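Local coordinates for protein CmeC (Campylobacter jejuni, PDB 4MT4) that forms a trimeric outer membrane channel of the outer membrane factor family, which probably carries substrates of an efflux system out of the cell, at residues P83-S88 with L118-E123; P298-T303 with G328-P333. All blocks are in the same frame, centred on the assembly; numbering follows the deposited sequence.

Contact 1: residues P83-S88 with L118-E123. With C8E ((hydroxyethyloxy)tri(ethyloxy)octane), chain Q.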
loop_
_atom_site.group_PDB
_atom_site.type_symbol
_atom_site.label_atom_id
_atom_site.label_comp_id
_atom_site.label_asym_id
_atom_site.label_seq_id
_atom_site.Cartn_x
_atom_site.Cartn_y
_atom_site.Cartn_z
ATOM N N PRO B 83 -33.419 9.558 24.299
ATOM C CA PRO B 83 -34.542 10.067 23.504
ATOM C C PRO B 83 -34.217 11.384 22.806
ATOM O O PRO B 83 -33.609 12.273 23.403
ATOM C CB PRO B 83 -35.649 10.263 24.545
ATOM C CG PRO B 83 -34.927 10.425 25.838
ATOM C CD PRO B 83 -33.738 9.521 25.736
ATOM N N LYS B 84 -34.630 11.501 21.549
ATOM C CA LYS B 84 -34.375 12.698 20.760
ATOM C C LYS B 84 -35.571 13.647 20.791
ATOM O O LYS B 84 -36.723 13.213 20.749
ATOM C CB LYS B 84 -34.039 12.318 19.317
ATOM C CG LYS B 84 -32.856 11.372 19.190
ATOM C CD LYS B 84 -31.589 12.011 19.734
ATOM C CE LYS B 84 -30.414 11.049 19.681
ATOM N NZ LYS B 84 -30.155 10.559 18.299
ATOM N N PHE B 85 -35.294 14.943 20.870
ATOM C CA PHE B 85 -36.351 15.946 20.878
ATOM C C PHE B 85 -36.205 16.906 19.703
ATOM O O PHE B 85 -35.134 17.468 19.474
ATOM C CB PHE B 85 -36.350 16.722 22.196
ATOM C CG PHE B 85 -36.706 15.886 23.391
ATOM C CD1 PHE B 85 -38.030 15.665 23.728
ATOM C CD2 PHE B 85 -35.714 15.323 24.178
ATOM C CE1 PHE B 85 -38.361 14.896 24.827
ATOM C CE2 PHE B 85 -36.038 14.554 25.278
ATOM C CZ PHE B 85 -37.363 14.339 25.602
ATOM N N ASP B 86 -37.292 17.082 18.959
ATOM C CA ASP B 86 -37.290 17.958 17.795
ATOM C C ASP B 86 -38.514 18.865 17.763
ATOM O O ASP B 86 -39.585 18.505 18.257
ATOM C CB ASP B 86 -37.226 17.137 16.505
ATOM C CG ASP B 86 -35.960 16.307 16.401
ATOM O OD1 ASP B 86 -35.949 15.172 16.920
ATOM O OD2 ASP B 86 -34.979 16.788 15.795
ATOM N N GLY B 87 -38.345 20.045 17.178
ATOM C CA GLY B 87 -39.446 20.969 16.988
ATOM C C GLY B 87 -39.934 20.890 15.558
ATOM O O GLY B 87 -39.154 20.619 14.647
ATOM N N SER B 88 -41.227 21.117 15.357
ATOM C CA SER B 88 -41.808 21.036 14.023
ATOM C C SER B 88 -42.949 22.027 13.827
ATOM O O SER B 88 -43.685 22.342 14.761
ATOM C CB SER B 88 -42.305 19.617 13.742
ATOM O OG SER B 88 -43.391 19.280 14.588
ATOM N N LEU B 118 -43.562 20.070 19.947
ATOM C CA LEU B 118 -42.354 19.298 20.223
ATOM C C LEU B 118 -42.558 17.824 19.887
ATOM O O LEU B 118 -43.648 17.284 20.070
ATOM C CB LEU B 118 -41.933 19.433 21.690
ATOM C CG LEU B 118 -41.516 20.807 22.227
ATOM C CD1 LEU B 118 -40.822 21.643 21.156
ATOM C CD2 LEU B 118 -42.703 21.549 22.827
ATOM N N ASN B 119 -41.502 17.176 19.406
ATOM C CA ASN B 119 -41.583 15.765 19.050
ATOM C C ASN B 119 -40.637 14.888 19.864
ATOM O O ASN B 119 -39.482 15.243 20.090
ATOM C CB ASN B 119 -41.299 15.578 17.558
ATOM C CG ASN B 119 -42.305 16.294 16.681
ATOM O OD1 ASN B 119 -42.031 17.374 16.157
ATOM N ND2 ASN B 119 -43.481 15.698 16.520
ATOM N N LEU B 120 -41.142 13.741 20.301
ATOM C CA LEU B 120 -40.327 12.755 20.996
ATOM C C LEU B 120 -40.098 11.539 20.109
ATOM O O LEU B 120 -41.032 11.009 19.515
ATOM C CB LEU B 120 -40.989 12.330 22.308
ATOM C CG LEU B 120 -40.426 11.070 22.974
ATOM C CD1 LEU B 120 -39.081 11.353 23.624
ATOM C CD2 LEU B 120 -41.411 10.491 23.981
ATOM N N SER B 121 -38.848 11.107 20.014
ATOM C CA SER B 121 -38.514 9.885 19.294
ATOM C C SER B 121 -37.466 9.099 20.073
ATOM O O SER B 121 -36.360 9.587 20.308
ATOM C CB SER B 121 -38.011 10.200 17.885
ATOM O OG SER B 121 -36.851 11.014 17.923
ATOM N N TYR B 122 -37.824 7.888 20.484
ATOM C CA TYR B 122 -36.940 7.067 21.302
ATOM C C TYR B 122 -37.024 5.595 20.914
ATOM O O TYR B 122 -38.098 4.996 20.929
ATOM C CB TYR B 122 -37.281 7.234 22.785
ATOM C CG TYR B 122 -36.255 6.643 23.727
ATOM C CD1 TYR B 122 -34.933 6.471 23.332
ATOM C CD2 TYR B 122 -36.611 6.248 25.011
ATOM C CE1 TYR B 122 -33.995 5.930 24.190
ATOM C CE2 TYR B 122 -35.680 5.704 25.876
ATOM C CZ TYR B 122 -34.373 5.549 25.460
ATOM O OH TYR B 122 -33.443 5.008 26.319
ATOM N N GLU B 123 -35.880 5.017 20.571
ATOM C CA GLU B 123 -35.807 3.601 20.247
ATOM C C GLU B 123 -35.429 2.806 21.492
ATOM O O GLU B 123 -34.309 2.916 21.990
ATOM C CB GLU B 123 -34.795 3.354 19.126
ATOM C CG GLU B 123 -35.210 2.274 18.135
ATOM C CD GLU B 123 -36.374 2.703 17.263
ATOM O OE1 GLU B 123 -36.554 3.923 17.063
ATOM O OE2 GLU B 123 -37.111 1.819 16.778
HETATM C C1 C8E Q . -51.850 19.472 29.174
HETATM C C2 C8E Q . -50.541 19.791 28.535
HETATM C C3 C8E Q . -50.097 21.215 28.532
HETATM C C4 C8E Q . -50.030 21.915 27.218
HETATM C C5 C8E Q . -48.931 22.901 27.016
HETATM C C6 C8E Q . -48.746 23.454 25.645
HETATM C C7 C8E Q . -47.363 23.808 25.215
HETATM C C8 C8E Q . -47.109 23.875 23.748
HETATM O O9 C8E Q . -45.823 23.673 23.292
HETATM C C10 C8E Q . -45.599 23.623 21.933
HETATM C C11 C8E Q . -44.427 24.366 21.389
HETATM O O12 C8E Q . -44.176 24.248 20.039
HETATM C C13 C8E Q . -42.877 24.254 19.580
HETATM C C14 C8E Q . -42.604 24.985 18.309
HETATM O O15 C8E Q . -41.798 24.373 17.374
HETATM C C16 C8E Q . -40.778 25.094 16.794
HETATM C C17 C8E Q . -40.359 24.727 15.413
HETATM O O18 C8E Q . -39.527 25.593 14.735
HETATM C C19 C8E Q . -38.534 26.276 15.409
HETATM C C20 C8E Q . -38.681 27.751 15.587
HETATM O O21 C8E Q . -37.912 28.372 16.553
HETATM O O HOH W 1 -37.849 13.691 17.964
#

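Contact 2: residues P298-T303 with G328-P333. With C8E ((hydroxyethyloxy)tri(ethyloxy)octane), chain U; C8E ((hydroxyethyloxy)tri(ethyloxy)octane), chain C.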
loop_
_atom_site.group_PDB
_atom_site.type_symbol
_atom_site.label_atom_id
_atom_site.label_comp_id
_atom_site.label_asym_id
_atom_site.label_seq_id
_atom_site.Cartn_x
_atom_site.Cartn_y
_atom_site.Cartn_z
ATOM N N PRO B 298 -37.812 -8.402 18.151
ATOM C CA PRO B 298 -38.748 -7.272 18.077
ATOM C C PRO B 298 -38.134 -5.937 18.490
ATOM O O PRO B 298 -37.509 -5.840 19.546
ATOM C CB PRO B 298 -39.856 -7.673 19.058
ATOM C CG PRO B 298 -39.807 -9.155 19.092
ATOM C CD PRO B 298 -38.362 -9.517 18.943
ATOM N N SER B 299 -38.319 -4.919 17.654
ATOM C CA SER B 299 -37.866 -3.570 17.968
ATOM C C SER B 299 -39.030 -2.728 18.476
ATOM O O SER B 299 -40.143 -2.828 17.965
ATOM C CB SER B 299 -37.235 -2.914 16.738
ATOM O OG SER B 299 -38.168 -2.818 15.676
ATOM N N LEU B 300 -38.771 -1.901 19.485
ATOM C CA LEU B 300 -39.809 -1.047 20.053
ATOM C C LEU B 300 -39.472 0.429 19.868
ATOM O O LEU B 300 -38.391 0.883 20.246
ATOM C CB LEU B 300 -40.014 -1.363 21.537
ATOM C CG LEU B 300 -41.058 -0.529 22.285
ATOM C CD1 LEU B 300 -42.421 -0.640 21.617
ATOM C CD2 LEU B 300 -41.138 -0.949 23.746
ATOM N N SER B 301 -40.405 1.173 19.286
ATOM C CA SER B 301 -40.199 2.588 19.008
ATOM C C SER B 301 -41.217 3.455 19.740
ATOM O O SER B 301 -42.419 3.198 19.688
ATOM C CB SER B 301 -40.273 2.847 17.503
ATOM O OG SER B 301 -39.381 1.998 16.803
ATOM N N LEU B 302 -40.727 4.484 20.425
ATOM C CA LEU B 302 -41.592 5.392 21.166
ATOM C C LEU B 302 -41.654 6.759 20.495
ATOM O O LEU B 302 -40.627 7.346 20.165
ATOM C CB LEU B 302 -41.109 5.535 22.610
ATOM C CG LEU B 302 -41.893 4.780 23.688
ATOM C CD1 LEU B 302 -41.996 3.298 23.362
ATOM C CD2 LEU B 302 -41.252 4.990 25.053
ATOM N N THR B 303 -42.870 7.255 20.290
ATOM C CA THR B 303 -43.074 8.581 19.721
ATOM C C THR B 303 -44.023 9.403 20.585
ATOM O O THR B 303 -44.939 8.864 21.202
ATOM C CB THR B 303 -43.630 8.508 18.286
ATOM O OG1 THR B 303 -44.814 7.702 18.267
ATOM C CG2 THR B 303 -42.598 7.907 17.342
ATOM N N GLY B 328 -46.419 3.697 20.719
ATOM C CA GLY B 328 -45.404 2.662 20.730
ATOM C C GLY B 328 -45.624 1.738 19.551
ATOM O O GLY B 328 -46.765 1.481 19.170
ATOM N N ASN B 329 -44.538 1.241 18.966
ATOM C CA ASN B 329 -44.643 0.370 17.802
ATOM C C ASN B 329 -43.683 -0.816 17.853
ATOM O O ASN B 329 -42.468 -0.640 17.920
ATOM C CB ASN B 329 -44.401 1.170 16.520
ATOM C CG ASN B 329 -44.596 0.339 15.270
ATOM O OD1 ASN B 329 -45.450 -0.547 15.226
ATOM N ND2 ASN B 329 -43.798 0.616 14.246
ATOM N N PHE B 330 -44.240 -2.021 17.819
ATOM C CA PHE B 330 -43.437 -3.235 17.748
ATOM C C PHE B 330 -43.335 -3.724 16.307
ATOM O O PHE B 330 -44.329 -3.751 15.584
ATOM C CB PHE B 330 -44.026 -4.334 18.639
ATOM C CG PHE B 330 -43.592 -4.256 20.075
ATOM C CD1 PHE B 330 -42.328 -4.677 20.453
ATOM C CD2 PHE B 330 -44.451 -3.777 21.050
ATOM C CE1 PHE B 330 -41.924 -4.612 21.772
ATOM C CE2 PHE B 330 -44.055 -3.710 22.372
ATOM C CZ PHE B 330 -42.789 -4.128 22.733
ATOM N N THR B 331 -42.130 -4.096 15.888
ATOM C CA THR B 331 -41.924 -4.701 14.576
ATOM C C THR B 331 -41.072 -5.959 14.698
ATOM O O THR B 331 -40.050 -5.967 15.382
ATOM C CB THR B 331 -41.255 -3.727 13.586
ATOM O OG1 THR B 331 -40.046 -3.210 14.155
ATOM C CG2 THR B 331 -42.191 -2.574 13.248
ATOM N N LEU B 332 -41.503 -7.022 14.026
ATOM C CA LEU B 332 -40.860 -8.324 14.137
ATOM C C LEU B 332 -40.822 -9.017 12.777
ATOM O O LEU B 332 -41.866 -9.365 12.228
ATOM C CB LEU B 332 -41.606 -9.195 15.153
ATOM C CG LEU B 332 -40.944 -10.373 15.882
ATOM C CD1 LEU B 332 -41.881 -11.575 15.893
ATOM C CD2 LEU B 332 -39.581 -10.757 15.321
ATOM N N PRO B 333 -39.613 -9.213 12.228
ATOM C CA PRO B 333 -39.468 -9.953 10.970
ATOM C C PRO B 333 -39.923 -11.403 11.100
ATOM O O PRO B 333 -39.608 -12.064 12.092
ATOM C CB PRO B 333 -37.964 -9.872 10.686
ATOM C CG PRO B 333 -37.338 -9.598 12.016
ATOM C CD PRO B 333 -38.319 -8.722 12.728
HETATM C C1 C8E U . -60.279 -13.979 6.001
HETATM C C2 C8E U . -59.449 -13.488 7.138
HETATM C C3 C8E U . -59.257 -14.401 8.300
HETATM C C4 C8E U . -58.719 -13.813 9.560
HETATM C C5 C8E U . -57.304 -14.110 9.923
HETATM C C6 C8E U . -56.725 -13.350 11.066
HETATM C C7 C8E U . -55.282 -13.555 11.376
HETATM C C8 C8E U . -54.611 -12.494 12.177
HETATM O O9 C8E U . -53.234 -12.483 12.227
HETATM C C10 C8E U . -52.607 -11.551 13.026
HETATM C C11 C8E U . -51.376 -11.976 13.754
HETATM O O12 C8E U . -50.686 -11.004 14.443
HETATM C C13 C8E U . -49.330 -11.132 14.648
HETATM C C14 C8E U . -48.612 -9.919 15.132
HETATM O O15 C8E U . -47.443 -10.095 15.836
HETATM C C16 C8E U . -46.977 -9.056 16.611
HETATM C C17 C8E U . -45.574 -8.605 16.395
HETATM O O18 C8E U . -44.681 -8.819 17.423
HETATM C C19 C8E U . -44.639 -10.054 18.038
HETATM C C20 C8E U . -43.612 -10.272 19.099
HETATM O O21 C8E U . -43.800 -11.311 19.988
HETATM C C1 C8E C . -40.546 2.818 28.239
HETATM C C2 C8E C . -41.846 2.300 27.723
HETATM C C3 C8E C . -43.093 2.953 28.215
HETATM C C4 C8E C . -44.393 2.483 27.653
HETATM C C5 C8E C . -44.782 2.944 26.289
HETATM C C6 C8E C . -45.918 2.232 25.635
HETATM C C7 C8E C . -46.515 2.833 24.408
HETATM C C8 C8E C . -47.546 3.893 24.595
HETATM O O9 C8E C . -48.842 3.596 24.238
HETATM C C10 C8E C . -49.808 4.577 24.331
HETATM C C11 C8E C . -51.228 4.150 24.486
HETATM O O12 C8E C . -51.622 3.700 25.727
HETATM C C13 C8E C . -52.929 3.319 25.933
HETATM C C14 C8E C . -53.392 3.183 27.343
HETATM O O15 C8E C . -54.695 2.782 27.534
HETATM C C16 C8E C . -55.131 1.633 26.916
HETATM C C17 C8E C . -56.563 1.268 27.089
HETATM O O18 C8E C . -57.143 0.526 26.086
HETATM C C19 C8E C . -58.516 0.510 25.973
HETATM C C20 C8E C . -59.293 0.152 27.194
HETATM O O21 C8E C . -60.665 0.314 27.161
HETATM O O HOH W 2 -40.626 -0.726 16.061
#

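Contact 1: residues P83-S88 with L118-E123
One face of the Tyr122 ring is covered by the pyrrolidine ring of Pro83, whose CD sits 3.9 Å from the centroid of the Tyr122 ring and almost straight above it, a CH-pi contact. With CG anti to the backbone N (chi1 -169°), the Tyr122 ring lies alongside the proline, and its hydroxyl is hydrogen-bonded to the carbonyl of Leu81. The other ring, Phe85, has Leu120 running beside it in the same direction; Leu120 CD1 comes obliquely to Phe85 CE1 at 3.8 Å and also meets Pro83 CB at 3.7 Å. Leu120 CD1 so joins Pro83 and Phe85. Leu118, on the same face as Phe85 and Leu120, packs with CD2 on a bound detergent, 3.6 Å from its C11.

The other face, with Lys84, Asp86, Asn119 and Ser121, is polar. A water gathers Lys84 O, Asp86 OD1 (2.6 Å from the water) and Ser121 OG, tying both strands together above the backbone. Farther along, Ser88 OG donates to Asn119 OD1 at 2.8 Å, in the amide plane and on a lone pair. Lys84 NZ makes a salt bridge with Glu339 of the second subunit, and Asp86 OD2 is hydrogen-bonded to His336 of that subunit.

Between the faces, Lys84 with Ser121 and Asp86 with Asn119 are hydrogen-bonded pairs, the shortest link being Asn119 N to Asp86 O at 2.6 Å. This is an antiparallel ladder between strands 84-96 and 109-124, and strand 84-96 also pairs with the second subunit, as expected where neighbouring subunits join into the shared beta barrel of an outer membrane factor.

Contact 2: residues P298-T303 with G328-P333
Leu300 holds CG opposite its backbone N (chi1 179°), while the Phe330 side chain swings beside its own N (chi1 -85°); together these torsions lay the leucine over the phenylalanine ring. The two segments are the arms of a beta hairpin, strands 299-310 and 322-335, in the barrel part of the channel. Leu300 CD1 stands 3.6 Å from the centroid of the Phe330 ring, 15° off the normal, a CH-pi contact over one face and somewhat toward the rim. Leu300 CD2 reaches Phe330 CZ at 3.7 Å, and Pro298 CB comes obliquely to the same ring.

Next along the hairpin, Pro298 and Leu332 lie side by side, Pro298 CG touching Leu332 CG at 3.6 Å, and the hydroxyethyl end of one detergent molecule rests against both. A second detergent runs past Leu302 and the backbone of Gly328; with no side chain at Gly328, its alkyl chain passes close to the strand.

The backbones are joined at two hydrogen-bonded pairs, Ser299 with Thr331 and Ser301 with Asn329, each bonded in both directions. CA-H...O contacts fill in between them, such as Gly328 CA to Ser301 O at 3.2 Å. Strand 299-310 has strand 109-124 as its other neighbour, where Leu300 and Leu302 pack on Ile124. Strand 322-335 pairs antiparallel with a strand of the third subunit, so the sheet continues there as well.

On the face with Ser299, Ser301 and Thr331, a water bridges the strands: it bonds to Ser301 OG and Thr331 OG1 and donates to Asn329 O, with 2.6 Å between the water and Asn329 O.

Both contacts are surface ladders of one four-stranded antiparallel sheet, and neither belongs to a buried core. Contact 1 pairs the first two strands and contact 2 the last two, so each takes in one outermost strand of the chain, the first bordering the second subunit and the last the third. Their inner strands, 109-124 and 299-310, are neighbours: Tyr122 O lies 2.7 Å from Leu302 N, a probable hydrogen bond. Both outer edges extend the sheet by strand pairing. That of contact 1 adds the polar links of Lys84 and Asp86 to Glu339 and His336 of the second subunit, while Pro333 of contact 2 packs on Asp86 of the third.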